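Local atomic coordinates of levoglucosan dehydrogenase (Pseudarthrobacter phenanthrenivorans, PDB entry 6A3F), a protein that catalyses the NAD(+)-dependent oxidation of levoglucosan to 3-dehydrolevoglucosan, working as a homotetramer of the Gfo/Idh/MocA dehydrogenase family. Residues I306-N309 with E315-V318; V159-K164 with V333-A338; I215-Y220 with N293-E298; Y42-M47 with T358-A363; G205-I210 with D391-S396. All blocks are in the same frame, centred on the assembly; numbering follows the deposited sequence.

Interaction 1: I306-N309 with E315-V318; sequences IVFN and ELQV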
# COMPACT_ATOMS: atom_id res chain seq x y z
N ILE B 306 12.27 4.27 -10.20
CA ILE B 306 11.45 5.30 -9.62
C ILE B 306 10.01 5.03 -10.04
O ILE B 306 9.78 4.76 -11.20
CB ILE B 306 11.85 6.71 -10.08
CG1 ILE B 306 13.31 7.03 -9.73
CG2 ILE B 306 10.91 7.74 -9.49
CD1 ILE B 306 13.84 8.22 -10.48
N VAL B 307 9.09 5.08 -9.07
CA VAL B 307 7.67 4.84 -9.31
C VAL B 307 6.90 6.00 -8.69
O VAL B 307 7.21 6.43 -7.56
CB VAL B 307 7.24 3.48 -8.71
CG1 VAL B 307 5.71 3.33 -8.67
CG2 VAL B 307 7.88 2.34 -9.46
N PHE B 308 5.86 6.47 -9.37
CA PHE B 308 5.07 7.59 -8.89
C PHE B 308 3.59 7.28 -9.17
O PHE B 308 3.29 6.64 -10.17
CB PHE B 308 5.41 8.90 -9.61
CG PHE B 308 4.50 10.07 -9.33
CD1 PHE B 308 4.52 10.69 -8.08
CD2 PHE B 308 3.67 10.59 -10.30
CE1 PHE B 308 3.67 11.75 -7.81
CE2 PHE B 308 2.86 11.68 -10.03
CZ PHE B 308 2.87 12.27 -8.80
N ASN B 309 2.73 7.75 -8.27
CA ASN B 309 1.26 7.63 -8.33
C ASN B 309 0.65 8.93 -7.80
O ASN B 309 0.70 9.22 -6.60
CB ASN B 309 0.76 6.42 -7.55
CG ASN B 309 -0.74 6.39 -7.30
OD1 ASN B 309 -1.49 7.08 -8.00
ND2 ASN B 309 -1.19 5.49 -6.41
N GLU B 315 4.10 11.17 -2.25
CA GLU B 315 5.03 10.11 -2.23
C GLU B 315 5.79 10.00 -3.55
O GLU B 315 5.19 10.10 -4.64
CB GLU B 315 4.33 8.75 -2.08
CG GLU B 315 3.69 8.56 -0.73
CD GLU B 315 2.83 7.31 -0.62
OE1 GLU B 315 2.99 6.37 -1.42
OE2 GLU B 315 2.02 7.29 0.30
N LEU B 316 7.07 9.64 -3.44
CA LEU B 316 7.84 9.07 -4.53
C LEU B 316 8.49 7.76 -4.08
O LEU B 316 9.05 7.73 -3.02
CB LEU B 316 8.93 10.02 -5.03
CG LEU B 316 9.59 9.58 -6.34
CD1 LEU B 316 8.62 9.72 -7.52
CD2 LEU B 316 10.83 10.42 -6.62
N GLN B 317 8.40 6.71 -4.87
CA GLN B 317 9.07 5.49 -4.55
C GLN B 317 10.38 5.41 -5.35
O GLN B 317 10.39 5.62 -6.57
CB GLN B 317 8.19 4.28 -4.81
CG GLN B 317 6.92 4.32 -3.97
CD GLN B 317 6.04 3.13 -4.23
OE1 GLN B 317 4.90 3.27 -4.66
NE2 GLN B 317 6.53 1.95 -3.94
N VAL B 318 11.46 5.04 -4.67
CA VAL B 318 12.76 4.90 -5.37
C VAL B 318 13.53 3.73 -4.79
O VAL B 318 13.56 3.58 -3.59
CB VAL B 318 13.59 6.19 -5.33
CG1 VAL B 318 13.86 6.72 -3.93
CG2 VAL B 318 14.87 6.07 -6.15
O HOH W 1 3.29 8.42 -5.52
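Val307 and Gln317 form an antiparallel hydrogen-bonded pair, joined by Val307 N to Gln317 O at 2.9 Å and Gln317 N to Val307 O at 3.0 Å. In the first bond the donor is tilted 24° from the carbonyl plane. Gln317 O also receives a C-H...O contact from Ile306 CA at 3.2 Å. Ile306 divides its two branches between different partners: CG1 lies beside Val318 CG2, while CG2, anti to the backbone N, meets Leu316 CD1 at 3.6 Å. The same Leu316 methyl brushes Phe308 CB, and Glu315 O approaches the edge of the Phe308 ring, 3.6 Å from CD1. On the face of Val307 and Gln317 the side chains run together, the glutamine extended beyond CG along the valine. Past Phe308 and Leu316, water 1 links the strands, accepting from Asn309 N at 2.9 Å and probably donating to Glu315 O, 2.7 Å away.

Farther out, Phe308 rests on Phe297 of the next strand and on Ala158 and Val159 of helix 157-167, while Glu315 forms a salt bridge to Arg312 of a neighbouring subunit. The chemistry suits a beta hairpin within a larger sheet: branched and aromatic residues fill the face beneath the helix, Gln317 can take a partly exposed place on the other, and the two N-H...O bonds of the pair satisfy the amides and carbonyls of Val307 and Gln317.

Interaction 2: V159-K164 with V333-A338; sequences VALAKK and VYTGPA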
# COMPACT_ATOMS: atom_id res chain seq x y z
N VAL B 159 7.45 14.62 -8.56
CA VAL B 159 7.86 14.49 -9.94
C VAL B 159 9.16 15.28 -10.19
O VAL B 159 10.10 14.76 -10.83
CB VAL B 159 6.73 14.92 -10.89
CG1 VAL B 159 7.19 14.85 -12.36
CG2 VAL B 159 5.49 14.07 -10.62
N ALA B 160 9.25 16.49 -9.64
CA ALA B 160 10.51 17.27 -9.69
C ALA B 160 11.61 16.55 -8.91
O ALA B 160 12.76 16.65 -9.28
CB ALA B 160 10.29 18.64 -9.13
N LEU B 161 11.27 15.85 -7.83
CA LEU B 161 12.24 15.01 -7.10
C LEU B 161 12.77 13.88 -7.99
O LEU B 161 13.96 13.53 -7.96
CB LEU B 161 11.55 14.44 -5.85
CG LEU B 161 12.43 13.53 -5.00
CD1 LEU B 161 13.66 14.30 -4.50
CD2 LEU B 161 11.65 13.01 -3.79
N ALA B 162 11.88 13.22 -8.72
CA ALA B 162 12.30 12.17 -9.69
C ALA B 162 13.31 12.74 -10.69
O ALA B 162 14.36 12.13 -11.02
CB ALA B 162 11.10 11.64 -10.43
N LYS B 163 13.00 13.93 -11.16
CA LYS B 163 13.92 14.62 -12.11
C LYS B 163 15.28 14.87 -11.46
O LYS B 163 16.34 14.63 -12.08
CB LYS B 163 13.30 15.92 -12.60
CG LYS B 163 14.18 16.78 -13.49
CD LYS B 163 14.46 16.14 -14.82
CE LYS B 163 15.09 17.11 -15.81
NZ LYS B 163 15.29 16.44 -17.11
N LYS B 164 15.27 15.23 -10.19
CA LYS B 164 16.50 15.55 -9.49
C LYS B 164 17.36 14.28 -9.40
O LYS B 164 18.59 14.32 -9.69
CB LYS B 164 16.22 16.13 -8.11
CG LYS B 164 17.47 16.33 -7.26
CD LYS B 164 17.23 16.53 -5.81
CE LYS B 164 18.49 16.98 -5.08
NZ LYS B 164 18.24 17.26 -3.64
N VAL B 333 9.33 7.94 -0.21
CA VAL B 333 9.83 9.22 0.17
C VAL B 333 8.69 10.24 0.11
O VAL B 333 8.09 10.41 -0.99
CB VAL B 333 11.01 9.67 -0.73
CG1 VAL B 333 11.52 11.06 -0.30
CG2 VAL B 333 12.12 8.66 -0.73
N TYR B 334 8.40 10.88 1.26
CA TYR B 334 7.41 11.96 1.37
C TYR B 334 8.07 13.33 1.11
O TYR B 334 9.08 13.68 1.75
CB TYR B 334 6.69 11.91 2.72
CG TYR B 334 5.66 10.81 2.76
CD1 TYR B 334 6.01 9.53 3.15
CD2 TYR B 334 4.34 11.05 2.37
CE1 TYR B 334 5.08 8.50 3.13
CE2 TYR B 334 3.42 10.03 2.33
CZ TYR B 334 3.77 8.76 2.72
OH TYR B 334 2.82 7.77 2.65
N THR B 335 7.49 14.12 0.22
CA THR B 335 8.10 15.39 -0.15
C THR B 335 7.87 16.47 0.89
O THR B 335 6.82 16.60 1.51
CB THR B 335 7.68 15.89 -1.54
OG1 THR B 335 6.30 16.22 -1.58
CG2 THR B 335 7.97 14.85 -2.60
N GLY B 336 8.92 17.25 1.11
CA GLY B 336 8.89 18.31 2.09
C GLY B 336 9.99 19.33 1.86
O GLY B 336 10.44 19.54 0.73
N PRO B 337 10.45 19.96 2.95
CA PRO B 337 11.49 21.01 2.86
C PRO B 337 12.77 20.54 2.15
O PRO B 337 13.44 21.36 1.48
CB PRO B 337 11.69 21.39 4.34
CG PRO B 337 10.31 21.20 4.95
CD PRO B 337 9.85 19.92 4.30
N ALA B 338 13.11 19.26 2.22
CA ALA B 338 14.40 18.80 1.65
C ALA B 338 14.31 18.64 0.12
O ALA B 338 15.35 18.42 -0.55
CB ALA B 338 14.84 17.53 2.30
O HOH W 2 15.96 18.62 -3.22
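Val333, near the end of strand 330-334, turns its CB toward helix 157-167 and meets Leu161: Val333 CG1 lies 4.0 Å from Leu161 CD2, and the two side chains cross at about a right angle. Leu161 gets there by holding CG anti to the backbone N (chi1 179°), which stretches its branches out from the helix. His339 touches both residues. Tyr334 points away from the helix, and its OH makes a weak hydrogen bond with Glu315 OE2 on the adjoining strand. At Thr335 the chain leaves the strand with CB again toward the helix, and the methyl CG2 comes to 4.3 Å from Leu161 CD2, so the leucine methyl serves both residues. Gly336 suits its backbone, phi/psi -161°/-150°, because with no beta carbon it avoids a clash with Pro337 CD; its N is hydrogen-bonded to His339 ND1. After the turn through Pro337, Ala338 ends the segment with its carbonyl directed to water 2. That water donates to Ala338 O at 2.7 Å and accepts from Lys164 NZ, also at 2.7 Å, bridging a gap too wide for a direct bond. Lys164 is extended along its whole length, and its ammonium forms a salt bridge to Asp326 of another subunit.

The chemistry thus divides in two: an apolar joint seats the helix against the outermost strand, within this chain, of the mixed sheet, and beside it a hydrated lysine links the loop to the tetramer interface.

Interaction 3: I215-Y220 with N293-E298; sequences IDMARY and NYITFE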
# COMPACT_ATOMS: atom_id res chain seq x y z
N ILE B 215 2.77 12.24 -21.50
CA ILE B 215 3.79 12.50 -22.53
C ILE B 215 4.73 13.63 -22.08
O ILE B 215 5.95 13.48 -22.21
CB ILE B 215 3.13 12.80 -23.90
CG1 ILE B 215 2.43 11.53 -24.41
CG2 ILE B 215 4.10 13.34 -24.90
CD1 ILE B 215 1.48 11.81 -25.53
N ASP B 216 4.18 14.68 -21.45
CA ASP B 216 4.99 15.77 -20.92
C ASP B 216 5.96 15.23 -19.88
O ASP B 216 7.20 15.55 -19.90
CB ASP B 216 4.18 16.94 -20.34
CG ASP B 216 5.08 17.98 -19.69
OD1 ASP B 216 5.77 18.75 -20.42
OD2 ASP B 216 5.20 17.97 -18.43
N MET B 217 5.45 14.36 -19.00
CA MET B 217 6.34 13.72 -18.01
C MET B 217 7.44 12.88 -18.67
O MET B 217 8.54 12.89 -18.17
CB MET B 217 5.58 12.83 -17.02
CG MET B 217 4.82 13.63 -16.04
SD MET B 217 4.00 12.61 -14.74
CE MET B 217 2.95 13.91 -14.08
N ALA B 218 7.13 12.13 -19.71
CA ALA B 218 8.12 11.31 -20.41
C ALA B 218 9.20 12.22 -21.01
O ALA B 218 10.39 11.91 -20.93
CB ALA B 218 7.47 10.47 -21.44
N ARG B 219 8.78 13.36 -21.59
CA ARG B 219 9.76 14.27 -22.20
C ARG B 219 10.65 14.88 -21.10
O ARG B 219 11.87 15.05 -21.27
CB ARG B 219 9.04 15.33 -23.03
CG ARG B 219 8.48 14.81 -24.34
CD ARG B 219 7.91 16.00 -25.14
NE ARG B 219 8.97 16.88 -25.61
CZ ARG B 219 9.25 18.09 -25.14
NH1 ARG B 219 8.52 18.66 -24.19
NH2 ARG B 219 10.30 18.73 -25.63
N TYR B 220 10.03 15.19 -19.96
CA TYR B 220 10.72 15.87 -18.84
C TYR B 220 11.76 14.94 -18.19
O TYR B 220 12.89 15.34 -17.87
CB TYR B 220 9.67 16.39 -17.86
CG TYR B 220 10.15 17.03 -16.58
CD1 TYR B 220 11.09 18.05 -16.58
CD2 TYR B 220 9.68 16.58 -15.35
CE1 TYR B 220 11.52 18.65 -15.40
CE2 TYR B 220 10.09 17.19 -14.16
CZ TYR B 220 11.01 18.22 -14.19
OH TYR B 220 11.41 18.79 -13.02
N ASN B 293 -7.72 9.55 -10.74
CA ASN B 293 -6.81 10.50 -11.29
C ASN B 293 -5.43 9.85 -11.23
O ASN B 293 -4.49 10.38 -10.66
CB ASN B 293 -6.88 11.85 -10.60
CG ASN B 293 -6.40 12.97 -11.51
OD1 ASN B 293 -6.81 13.05 -12.68
ND2 ASN B 293 -5.54 13.85 -11.01
N TYR B 294 -5.40 8.64 -11.75
CA TYR B 294 -4.30 7.70 -11.57
C TYR B 294 -3.23 7.97 -12.63
O TYR B 294 -3.14 7.24 -13.63
CB TYR B 294 -4.84 6.28 -11.62
CG TYR B 294 -3.92 5.17 -11.19
CD1 TYR B 294 -3.47 5.06 -9.87
CD2 TYR B 294 -3.50 4.22 -12.10
CE1 TYR B 294 -2.65 4.03 -9.49
CE2 TYR B 294 -2.69 3.16 -11.72
CZ TYR B 294 -2.26 3.06 -10.41
OH TYR B 294 -1.44 2.02 -10.11
N ILE B 295 -2.44 9.00 -12.36
CA ILE B 295 -1.28 9.35 -13.17
C ILE B 295 -0.07 8.63 -12.59
O ILE B 295 0.26 8.83 -11.41
CB ILE B 295 -1.01 10.85 -13.20
CG1 ILE B 295 -2.30 11.66 -13.28
CG2 ILE B 295 -0.01 11.16 -14.32
CD1 ILE B 295 -2.09 13.14 -13.16
N THR B 296 0.55 7.75 -13.36
CA THR B 296 1.68 6.95 -12.83
C THR B 296 2.87 6.98 -13.79
O THR B 296 2.71 7.22 -15.04
CB THR B 296 1.29 5.48 -12.61
OG1 THR B 296 1.17 4.84 -13.89
CG2 THR B 296 -0.02 5.38 -11.84
N PHE B 297 4.05 6.75 -13.22
CA PHE B 297 5.13 6.33 -14.10
C PHE B 297 6.02 5.38 -13.32
O PHE B 297 6.04 5.42 -12.06
CB PHE B 297 5.91 7.53 -14.66
CG PHE B 297 6.52 8.46 -13.65
CD1 PHE B 297 7.71 8.13 -12.99
CD2 PHE B 297 5.96 9.71 -13.44
CE1 PHE B 297 8.28 9.02 -12.09
CE2 PHE B 297 6.57 10.61 -12.57
CZ PHE B 297 7.71 10.25 -11.89
N GLU B 298 6.70 4.54 -14.07
CA GLU B 298 7.70 3.67 -13.53
C GLU B 298 8.89 3.74 -14.48
O GLU B 298 8.70 3.49 -15.66
CB GLU B 298 7.23 2.23 -13.41
CG GLU B 298 8.30 1.24 -12.95
CD GLU B 298 7.82 -0.03 -12.23
OE1 GLU B 298 6.62 -0.11 -11.84
OE2 GLU B 298 8.67 -0.93 -11.96
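The sulfur of Met217 is set against the edge of the Phe297 ring, a Met-aromatic contact in which SD lies 4.9 Å from the ring centroid and 78° off the ring normal. Its nearest ring atoms are Phe297 CD2 at 3.7 Å and CE2 at 3.9 Å. The methionine spans the distance from helix 206-221 to the sheet in extended form: CG is anti to the carbonyl carbon (chi1 -74°), and the chain beyond it stays straight. The terminal CE then reaches a second strand residue on the same face, 4.0 Å from Ile295 CG2. Phe297 meets the sulfur from the crowded position, with CG between its own backbone N and carbonyl carbon. Both partners cross the methionine at about a right angle.

Val159 and Ala162 of helix 157-167 and Phe177 of strand 174-182 also pack on Phe297. Met217 touches Tyr153, a residue that binds levoglucosan, whose OH is hydrogen-bonded to Asn293 ND2; Ile295 lies about 5 Å, side chain to side chain, from the substrate-binding His213. The contact therefore lies next to residues of the sugar site and probably helps to back Tyr153. No hydrogen bond crosses between the two segments, which points to dispersion as the main attraction, probably with a small electrostatic gain where the electron-rich sulfur faces the positive hydrogen rim of the ring.

Interaction 4: Y42-M47 with T358-A363; sequences YAAMPM and TKIIEA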
# COMPACT_ATOMS: atom_id res chain seq x y z
N TYR B 42 -2.98 32.65 -8.31
CA TYR B 42 -2.59 34.06 -8.41
C TYR B 42 -2.63 34.68 -7.01
O TYR B 42 -1.80 35.51 -6.69
CB TYR B 42 -3.43 34.79 -9.47
CG TYR B 42 -3.24 34.25 -10.87
CD1 TYR B 42 -1.97 34.04 -11.37
CD2 TYR B 42 -4.31 33.81 -11.62
CE1 TYR B 42 -1.76 33.47 -12.61
CE2 TYR B 42 -4.13 33.22 -12.87
CZ TYR B 42 -2.85 33.06 -13.36
OH TYR B 42 -2.65 32.44 -14.55
N ALA B 43 -3.58 34.27 -6.18
CA ALA B 43 -3.74 34.82 -4.84
C ALA B 43 -2.66 34.27 -3.90
O ALA B 43 -2.08 35.04 -3.12
CB ALA B 43 -5.13 34.54 -4.35
N ALA B 44 -2.33 32.98 -4.01
CA ALA B 44 -1.49 32.34 -3.01
C ALA B 44 -0.03 32.33 -3.40
O ALA B 44 0.75 32.19 -2.50
CB ALA B 44 -1.93 30.91 -2.72
N MET B 45 0.34 32.45 -4.68
CA MET B 45 1.73 32.27 -5.06
C MET B 45 2.67 33.20 -4.26
O MET B 45 3.63 32.72 -3.72
CB MET B 45 1.96 32.44 -6.56
CG MET B 45 3.42 32.24 -6.95
SD MET B 45 4.33 33.81 -6.83
CE MET B 45 3.87 34.51 -8.41
N PRO B 46 2.39 34.51 -4.14
CA PRO B 46 3.35 35.29 -3.31
C PRO B 46 3.30 34.96 -1.80
O PRO B 46 4.27 35.24 -1.07
CB PRO B 46 2.93 36.74 -3.60
CG PRO B 46 1.46 36.64 -3.93
CD PRO B 46 1.33 35.36 -4.71
N MET B 47 2.21 34.43 -1.29
CA MET B 47 2.15 33.98 0.09
C MET B 47 3.18 32.87 0.29
O MET B 47 3.78 32.80 1.36
CB MET B 47 0.78 33.43 0.49
CG MET B 47 -0.38 34.35 0.20
SD MET B 47 -1.93 33.53 0.68
CE MET B 47 -3.17 34.79 0.34
N THR B 358 0.33 22.51 -7.14
CA THR B 358 0.95 22.38 -8.46
C THR B 358 0.73 23.67 -9.26
O THR B 358 1.63 24.18 -9.92
CB THR B 358 0.46 21.15 -9.23
OG1 THR B 358 -0.88 21.32 -9.73
CG2 THR B 358 0.58 19.91 -8.38
N LYS B 359 -0.47 24.21 -9.14
CA LYS B 359 -0.77 25.49 -9.85
C LYS B 359 -0.02 26.67 -9.22
O LYS B 359 0.37 27.62 -9.95
CB LYS B 359 -2.28 25.75 -9.84
CG LYS B 359 -3.15 24.72 -10.55
CD LYS B 359 -2.84 24.57 -12.05
CE LYS B 359 -3.33 25.75 -12.88
NZ LYS B 359 -2.83 25.61 -14.27
N ILE B 360 0.18 26.65 -7.91
CA ILE B 360 0.93 27.69 -7.21
C ILE B 360 2.41 27.67 -7.64
O ILE B 360 3.02 28.75 -7.91
CB ILE B 360 0.74 27.60 -5.67
CG1 ILE B 360 -0.69 27.97 -5.26
CG2 ILE B 360 1.72 28.51 -4.96
CD1 ILE B 360 -1.04 27.56 -3.87
N ILE B 361 2.98 26.49 -7.77
CA ILE B 361 4.36 26.32 -8.17
C ILE B 361 4.51 26.74 -9.63
O ILE B 361 5.45 27.45 -10.00
CB ILE B 361 4.82 24.87 -7.96
CG1 ILE B 361 4.84 24.51 -6.49
CG2 ILE B 361 6.18 24.62 -8.57
CD1 ILE B 361 4.95 23.04 -6.26
N GLU B 362 3.57 26.29 -10.46
CA GLU B 362 3.51 26.68 -11.87
C GLU B 362 3.53 28.21 -12.01
O GLU B 362 4.37 28.77 -12.75
CB GLU B 362 2.27 26.03 -12.49
CG GLU B 362 2.10 26.26 -13.99
CD GLU B 362 0.81 25.62 -14.49
OE1 GLU B 362 -0.27 25.99 -13.95
OE2 GLU B 362 0.92 24.74 -15.39
N ALA B 363 2.64 28.89 -11.30
CA ALA B 363 2.56 30.36 -11.35
C ALA B 363 3.85 31.01 -10.84
O ALA B 363 4.32 32.05 -11.38
CB ALA B 363 1.34 30.82 -10.62
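At Met45 and Ile360 the two helices come close, their CA atoms 5.1 Å apart; the segment axes pass at 8.6 Å with 72° between their directions. Helix 35-48 is kinked within 42-47, since Pro46 has no N-H and Met47 N also lacks a bond to the preceding turn. Small residues permit the approach. Ala44 CB touches Ile360 CD1 at 3.7 Å, and Met45 CB lies 4.4 Å from Ala363 CB. Ile360 CG2, anti to the backbone N, presses on the other backbone, 3.8 Å from Met45 CA. The methionine folds over the second helix, bent at chi2 and chi3 (-88° and -82°), which puts CG 3.6 Å from Ile360 O and CE near Ala363 O. Beside this apolar joint the buried Lys359 NZ is paired with Glu362 OE1 at 2.6 Å, through the syn lone pair. Ala44 also packs on Leu40 of a neighbouring subunit.

Helix 35-48 is the first helix of the Rossmann fold, directly after the NADH-binding Phe33 and Met34. Helix 355-371 begins at the NADH-binding Tyr355, and its Thr358 OG1 is hydrogen-bonded to Asn152, so the crossing joins two helices that both start next to NADH-binding residues, in keeping with the cofactor domain of a Gfo/Idh/MocA dehydrogenase.

Interaction 5: G205-I210 with D391-S396; sequences GALGDI and DAIVES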
# COMPACT_ATOMS: atom_id res chain seq x y z
N GLY B 205 -9.65 12.54 -27.68
CA GLY B 205 -10.33 12.21 -26.42
C GLY B 205 -9.32 12.03 -25.29
O GLY B 205 -8.68 13.01 -24.93
N ALA B 206 -9.12 10.79 -24.85
CA ALA B 206 -8.10 10.49 -23.79
C ALA B 206 -6.71 10.96 -24.23
O ALA B 206 -5.97 11.59 -23.44
CB ALA B 206 -8.11 9.03 -23.47
N LEU B 207 -6.37 10.75 -25.50
CA LEU B 207 -5.07 11.16 -26.00
C LEU B 207 -4.77 12.63 -25.64
O LEU B 207 -3.79 12.89 -24.96
CB LEU B 207 -5.04 10.92 -27.51
CG LEU B 207 -3.78 11.42 -28.19
CD1 LEU B 207 -2.53 10.76 -27.61
CD2 LEU B 207 -3.85 11.21 -29.69
N GLY B 208 -5.55 13.61 -26.15
CA GLY B 208 -5.25 15.01 -25.91
C GLY B 208 -5.49 15.45 -24.47
O GLY B 208 -4.87 16.41 -23.99
N ASP B 209 -6.51 14.88 -23.84
CA ASP B 209 -6.94 15.33 -22.54
C ASP B 209 -6.01 14.83 -21.40
O ASP B 209 -5.67 15.62 -20.49
CB ASP B 209 -8.37 14.86 -22.26
CG ASP B 209 -8.99 15.52 -21.04
OD1 ASP B 209 -8.60 16.64 -20.72
OD2 ASP B 209 -9.89 14.90 -20.43
N ILE B 210 -5.63 13.56 -21.46
CA ILE B 210 -4.91 12.98 -20.30
C ILE B 210 -3.60 12.33 -20.74
O ILE B 210 -2.60 12.42 -20.02
CB ILE B 210 -5.78 12.05 -19.45
CG1 ILE B 210 -6.51 10.99 -20.27
CG2 ILE B 210 -6.73 12.90 -18.60
CD1 ILE B 210 -7.27 9.95 -19.43
N ASP B 391 -0.13 13.80 -33.06
CA ASP B 391 -0.44 13.55 -34.50
C ASP B 391 0.18 12.24 -34.99
O ASP B 391 -0.45 11.51 -35.75
CB ASP B 391 0.04 14.71 -35.36
CG ASP B 391 -0.88 15.92 -35.27
OD1 ASP B 391 -2.00 15.81 -34.75
OD2 ASP B 391 -0.46 16.94 -35.77
N ALA B 392 1.39 11.94 -34.52
CA ALA B 392 2.09 10.71 -34.87
C ALA B 392 1.37 9.49 -34.30
O ALA B 392 1.27 8.46 -34.95
CB ALA B 392 3.53 10.78 -34.44
N ILE B 393 0.83 9.61 -33.11
CA ILE B 393 0.11 8.50 -32.49
C ILE B 393 -1.15 8.18 -33.30
O ILE B 393 -1.47 7.03 -33.58
CB ILE B 393 -0.17 8.87 -31.01
CG1 ILE B 393 1.12 8.75 -30.19
CG2 ILE B 393 -1.30 8.02 -30.50
CD1 ILE B 393 0.99 9.22 -28.74
N VAL B 394 -1.86 9.21 -33.71
CA VAL B 394 -3.12 9.04 -34.48
C VAL B 394 -2.81 8.41 -35.85
O VAL B 394 -3.45 7.46 -36.26
CB VAL B 394 -3.84 10.38 -34.63
CG1 VAL B 394 -5.05 10.26 -35.56
CG2 VAL B 394 -4.29 10.96 -33.29
N GLU B 395 -1.81 8.90 -36.52
CA GLU B 395 -1.39 8.32 -37.81
C GLU B 395 -0.89 6.87 -37.63
O GLU B 395 -1.25 5.94 -38.40
CB GLU B 395 -0.27 9.18 -38.35
CG GLU B 395 0.21 8.73 -39.71
CD GLU B 395 1.43 9.45 -40.22
OE1 GLU B 395 1.78 10.51 -39.67
OE2 GLU B 395 2.03 8.95 -41.19
N SER B 396 -0.05 6.65 -36.62
CA SER B 396 0.38 5.29 -36.31
C SER B 396 -0.80 4.32 -36.12
O SER B 396 -0.78 3.15 -36.60
CB SER B 396 1.28 5.24 -35.08
OG SER B 396 1.30 3.91 -34.62
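Ser396 OG, one turn along helix 380-399 from the Ile393 that meets Leu207, is gripped by two backbone groups, Ser401 O and Ala230 N, and so ties the helix to strand 225-233. The opposing helix is held at its start: Asp265 takes Gly205 N on OD1 and Leu207 N on OD2, at the N-cap, Gly205, of helix 206-221. Between these anchors the contact is carried by three aliphatic side chains. Leu207 holds CG anti to the backbone N (chi1 175°) and spreads its two methyls over the neighbouring helix. CD1 meets Ile393 CD1 at 4.0 Å, and CD2 meets Val394 CG2 at 3.6 Å. Ile393 CG2 sits under the fork, 4.2 Å from Leu207 CD1 and equally far from Leu207 CD2. Leucine suits this place because its forked end can touch two residues at once.

The contact packs two helices of the C-terminal alpha/beta domain together beside its mixed sheet, for Ile393 also rests on Val228, Ala230, Val268 and Thr270 of the strands. Val394 lies at the exposed border of the joint. From Leu207 the helix widens into a pi-type turn (207-210) that includes the levoglucosan-binding Asp209. The carboxylate of that residue points to the other side of its helix, with salt bridges from OD1 to Lys124 and from OD2 to Arg286.

Overall arrangement
From the N terminus, residues 42-47 open the longest loop, closed by interaction 4 at 358-363; it ties the first Rossmann helix to helix 355-371 and encloses interactions 1, 2 and 3. Residues 159-164 come next, and interaction 2 closes at 333-338 around interactions 3 and 1. Interaction 5 opens at 205-210 and closes last, at 391-396, so it crosses interactions 2 and 4 while also enclosing 3 and 1. Those two follow in series, 3 closing at 293-298 before the hairpin of interaction 1 begins. Interactions 1, 2 and 3 share the mixed sheet and touch one another; interactions 3 and 5 share helix 206-221, whereas 4 and 5 lie on opposite sides of the chain's centre.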